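Local coordinates for glucan-binding protein C, GbpC (Streptococcus mutans UA159, PDB 5UQZ) that probably binds extracellular glucan as a calcium-containing, wall-anchored surface adhesin, helping the bacterium adhere both with and without sucrose, at residues Glu43-Lys46 and Lys47-Ala50; Tyr28-Asp31 and Val32-Glu36. All blocks are in the same frame, centred on the assembly; numbering follows the deposited sequence.

Contact 1. Residues Glu43-Lys46 and Lys47-Ala50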
# COMPACT_ATOMS: atom_id res chain seq x y z
N GLU A 43 -11.97 -0.06 19.21
CA GLU A 43 -12.03 -0.34 20.63
C GLU A 43 -10.99 -1.38 21.01
O GLU A 43 -10.40 -1.32 22.10
CB GLU A 43 -13.44 -0.77 21.02
CG GLU A 43 -14.49 0.31 20.90
CD GLU A 43 -14.21 1.56 21.74
OE1 GLU A 43 -13.65 1.45 22.85
OE2 GLU A 43 -14.55 2.67 21.25
N GLN A 44 -10.79 -2.39 20.16
CA GLN A 44 -9.76 -3.38 20.44
C GLN A 44 -8.37 -2.75 20.47
O GLN A 44 -7.56 -3.05 21.36
CB GLN A 44 -9.82 -4.52 19.42
CG GLN A 44 -8.79 -5.62 19.67
CD GLN A 44 -8.98 -6.34 21.01
OE1 GLN A 44 -10.04 -6.25 21.62
NE2 GLN A 44 -7.95 -7.07 21.45
N TYR A 45 -8.08 -1.88 19.50
CA TYR A 45 -6.79 -1.23 19.49
C TYR A 45 -6.57 -0.38 20.75
O TYR A 45 -5.49 -0.43 21.36
CB TYR A 45 -6.68 -0.36 18.23
CG TYR A 45 -5.32 0.29 18.09
CD1 TYR A 45 -4.13 -0.47 18.09
CD2 TYR A 45 -5.21 1.68 18.00
CE1 TYR A 45 -2.87 0.12 17.99
CE2 TYR A 45 -3.94 2.30 17.88
CZ TYR A 45 -2.79 1.52 17.87
OH TYR A 45 -1.56 2.11 17.75
N LYS A 46 -7.60 0.37 21.17
CA LYS A 46 -7.45 1.16 22.38
C LYS A 46 -7.16 0.27 23.58
O LYS A 46 -6.35 0.64 24.44
CB LYS A 46 -8.72 1.98 22.64
CG LYS A 46 -8.78 3.23 21.74
CD LYS A 46 -9.81 4.23 22.25
CE LYS A 46 -11.20 3.67 22.19
NZ LYS A 46 -12.24 4.67 22.67
N LYS A 47 -7.83 -0.89 23.67
CA LYS A 47 -7.58 -1.81 24.77
C LYS A 47 -6.15 -2.35 24.71
O LYS A 47 -5.49 -2.49 25.74
CB LYS A 47 -8.60 -2.94 24.68
CG LYS A 47 -8.40 -4.06 25.67
CD LYS A 47 -9.48 -5.13 25.51
CE LYS A 47 -9.22 -6.34 26.39
NZ LYS A 47 -8.21 -7.28 25.86
N GLU A 48 -5.67 -2.71 23.51
CA GLU A 48 -4.30 -3.24 23.37
C GLU A 48 -3.27 -2.22 23.81
O GLU A 48 -2.27 -2.57 24.45
CB GLU A 48 -4.06 -3.66 21.92
CG GLU A 48 -4.86 -4.90 21.60
CD GLU A 48 -4.88 -5.25 20.14
OE1 GLU A 48 -4.48 -4.39 19.33
OE2 GLU A 48 -5.31 -6.37 19.79
N VAL A 49 -3.49 -0.95 23.45
CA VAL A 49 -2.58 0.12 23.89
C VAL A 49 -2.65 0.30 25.40
O VAL A 49 -1.62 0.35 26.09
CB VAL A 49 -2.89 1.42 23.12
CG1 VAL A 49 -2.09 2.61 23.72
CG2 VAL A 49 -2.57 1.27 21.64
N ALA A 50 -3.87 0.34 25.96
CA ALA A 50 -4.00 0.61 27.39
C ALA A 50 -3.44 -0.54 28.23
O ALA A 50 -2.83 -0.31 29.28
CB ALA A 50 -5.47 0.82 27.75

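Contact 2. Residues Tyr28-Asp31 and Val32-Glu36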
# COMPACT_ATOMS: atom_id res chain seq x y z
N TYR A 28 -27.42 3.53 4.32
CA TYR A 28 -27.39 3.47 5.78
C TYR A 28 -27.11 2.04 6.26
O TYR A 28 -26.24 1.84 7.12
CB TYR A 28 -28.71 4.01 6.34
CG TYR A 28 -29.00 3.58 7.74
CD1 TYR A 28 -28.31 4.18 8.80
CD2 TYR A 28 -29.92 2.58 8.03
CE1 TYR A 28 -28.53 3.80 10.10
CE2 TYR A 28 -30.14 2.19 9.35
CZ TYR A 28 -29.44 2.81 10.37
OH TYR A 28 -29.64 2.45 11.68
N GLN A 29 -27.80 1.04 5.70
CA GLN A 29 -27.53 -0.34 6.12
C GLN A 29 -26.07 -0.71 5.89
O GLN A 29 -25.44 -1.36 6.74
CB GLN A 29 -28.43 -1.30 5.36
CG GLN A 29 -29.90 -1.14 5.74
CD GLN A 29 -30.76 -2.08 4.97
OE1 GLN A 29 -30.74 -2.10 3.73
NE2 GLN A 29 -31.51 -2.90 5.69
N SER A 30 -25.53 -0.32 4.74
CA SER A 30 -24.12 -0.60 4.44
C SER A 30 -23.21 0.15 5.41
O SER A 30 -22.21 -0.41 5.91
CB SER A 30 -23.83 -0.16 2.99
OG SER A 30 -22.44 -0.26 2.70
N ASP A 31 -23.51 1.43 5.64
CA ASP A 31 -22.70 2.24 6.55
C ASP A 31 -22.71 1.69 7.97
O ASP A 31 -21.69 1.78 8.67
CB ASP A 31 -23.21 3.67 6.58
CG ASP A 31 -22.90 4.46 5.31
OD1 ASP A 31 -22.10 3.99 4.48
OD2 ASP A 31 -23.46 5.57 5.14
N VAL A 32 -23.84 1.17 8.45
CA VAL A 32 -23.90 0.62 9.80
C VAL A 32 -22.94 -0.55 9.92
O VAL A 32 -22.24 -0.68 10.92
CB VAL A 32 -25.33 0.22 10.20
CG1 VAL A 32 -25.33 -0.67 11.47
CG2 VAL A 32 -26.18 1.44 10.42
N LYS A 33 -22.90 -1.41 8.90
CA LYS A 33 -21.99 -2.54 8.99
C LYS A 33 -20.54 -2.08 9.00
O LYS A 33 -19.71 -2.63 9.74
CB LYS A 33 -22.26 -3.48 7.81
CG LYS A 33 -23.54 -4.27 8.01
CD LYS A 33 -23.81 -5.16 6.88
CE LYS A 33 -24.02 -4.33 5.69
NZ LYS A 33 -23.38 -4.92 4.49
N GLU A 34 -20.22 -1.09 8.18
CA GLU A 34 -18.85 -0.60 8.16
C GLU A 34 -18.50 0.04 9.49
O GLU A 34 -17.41 -0.18 10.02
CB GLU A 34 -18.64 0.41 7.03
CG GLU A 34 -18.69 -0.19 5.66
CD GLU A 34 -18.14 0.75 4.60
OE1 GLU A 34 -17.67 1.87 4.92
OE2 GLU A 34 -18.14 0.36 3.44
N TYR A 35 -19.43 0.83 10.04
CA TYR A 35 -19.22 1.48 11.32
C TYR A 35 -18.97 0.46 12.42
O TYR A 35 -18.07 0.62 13.25
CB TYR A 35 -20.45 2.32 11.67
CG TYR A 35 -20.35 2.90 13.04
CD1 TYR A 35 -19.65 4.09 13.26
CD2 TYR A 35 -20.90 2.24 14.12
CE1 TYR A 35 -19.55 4.62 14.50
CE2 TYR A 35 -20.77 2.76 15.41
CZ TYR A 35 -20.09 3.94 15.58
OH TYR A 35 -19.97 4.51 16.83
N GLU A 36 -19.79 -0.60 12.46
CA GLU A 36 -19.62 -1.57 13.52
C GLU A 36 -18.26 -2.25 13.42
O GLU A 36 -17.62 -2.53 14.45
CB GLU A 36 -20.76 -2.58 13.51
CG GLU A 36 -22.13 -1.98 13.85
CD GLU A 36 -22.22 -1.38 15.24
OE1 GLU A 36 -21.46 -1.79 16.15
OE2 GLU A 36 -23.09 -0.50 15.45
O HOH W 1 -21.14 -2.61 4.42
O HOH W 2 -19.10 4.27 5.62

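Contact 1. Residues Glu43-Lys46 and Lys47-Ala50
Near the C-terminal end of the long helix 3-51, one turn is buttressed by two i to i+4 side-chain pairs, Tyr45 with Val49 and Gln44 with Glu48. Methyl CG2 of Val49 sits over one face of the Tyr45 ring, displaced toward its rim, in a CH-pi contact 4.0 Å from the ring centroid; the nearest ring carbons include CZ of Tyr45, 3.8 Å from that CG2. With CG of Tyr45 anti to its backbone N (chi1 -176°), the ring runs forward along the helix and reaches Val49. Carboxylate oxygen OE1 of Glu48 lies at the ring edge, 4.1 Å from Tyr45 CD1, with the carboxylate plane nearly perpendicular to the ring.

The other oxygen of Glu48, OE2, accepts a hydrogen bond at 3.2 Å from NE2 of Gln44 in one of the glutamine's two conformers. The donor keeps OE2 close to its own amide plane but meets it from above the carboxylate, the two planes being 86° apart. A bend at chi2 (63°) turns this amide toward Glu48.

Tyr45 is buried, touching Val58 and Val337; Tyr45 and Val49 both touch Glu59 of helix 57-60, while Glu48 also touches Ser55 and Pro250. The turn is therefore amphipathic: the Tyr45 and Val49 side chains join the helix to the folded domain, and beside them a neutral amide can give the carboxylate a partner without cancelling its charge.

Contact 2. Residues Tyr28-Asp31 and Val32-Glu36
Tyr28-Asp31 runs straight into Val32-Glu36 as regular alpha helix, part of helix 3-51 in a region predicted to form a coiled coil, with i to i+4 bonds from Val32 N to Tyr28 O (2.8 Å), Glu34 N to Ser30 O, Tyr35 N to Asp31 O and, weakly, Lys33 N to Gln29 O. The main side-chain contact is Tyr28 against Val32. Methyl CG2 of Val32 lies over one face of the Tyr28 ring in a CH-pi contact, but off centre: it is 3.3 Å from Tyr28 CE1, and the line to the centroid leans 29° from the ring normal. The methyl sits toward the CE1-CZ side of the ring, with the hydroxyl oxygen also near. CG2 of Val32 stands beside the backbone N and anti to the carbonyl carbon, a branch position that carries it back toward the preceding turn and onto the ring.

Two waters bridge the polar side, one from a backbone carbonyl to a lysine, one between two carboxylates. The first donates to Ser30 O at 2.9 Å, an oxygen that also accepts from Glu34 N, and takes a bond from Lys33 NZ at 3.2 Å. A bend at chi3 (-63°) brings Lys33 CE to 3.5 Å from Gln29 O, and chi4 then directs NZ to the water. The second lies between Asp31 OD1 and Glu34 OE1, which are 4.9 Å apart.

Glu34 OE2 forms a salt bridge with Lys270, and Tyr35 OH bonds to Gly342 O. Tyr28 rests on Pro347 and Tyr35 on Pro345, in the C-terminal tail. The Lys270 salt bridge, a long, weak ion pair from Asp31 OD1 to Lys27 and the intervening water probably ease the repulsion between Asp31 and Glu34.

This fragment of the longer protein holds the glucan-binding domain and the long helix 3-51 that leads into it. From the N terminus the chain meets contact 2 first; after a gap of six residues, contact 1 begins at Glu43. The two lie in series, neither nested nor crossing, with centres about 22 Å apart and no touch between them. Each joins successive helical turns and closes no long loop. Both meet the C-terminal segment after strand 325-329, and both touch loops of the folded part: residues 28-36 at Lys270 and Phe276, residues 43-50 at Pro250. Contact 1 also packs against helix 57-60.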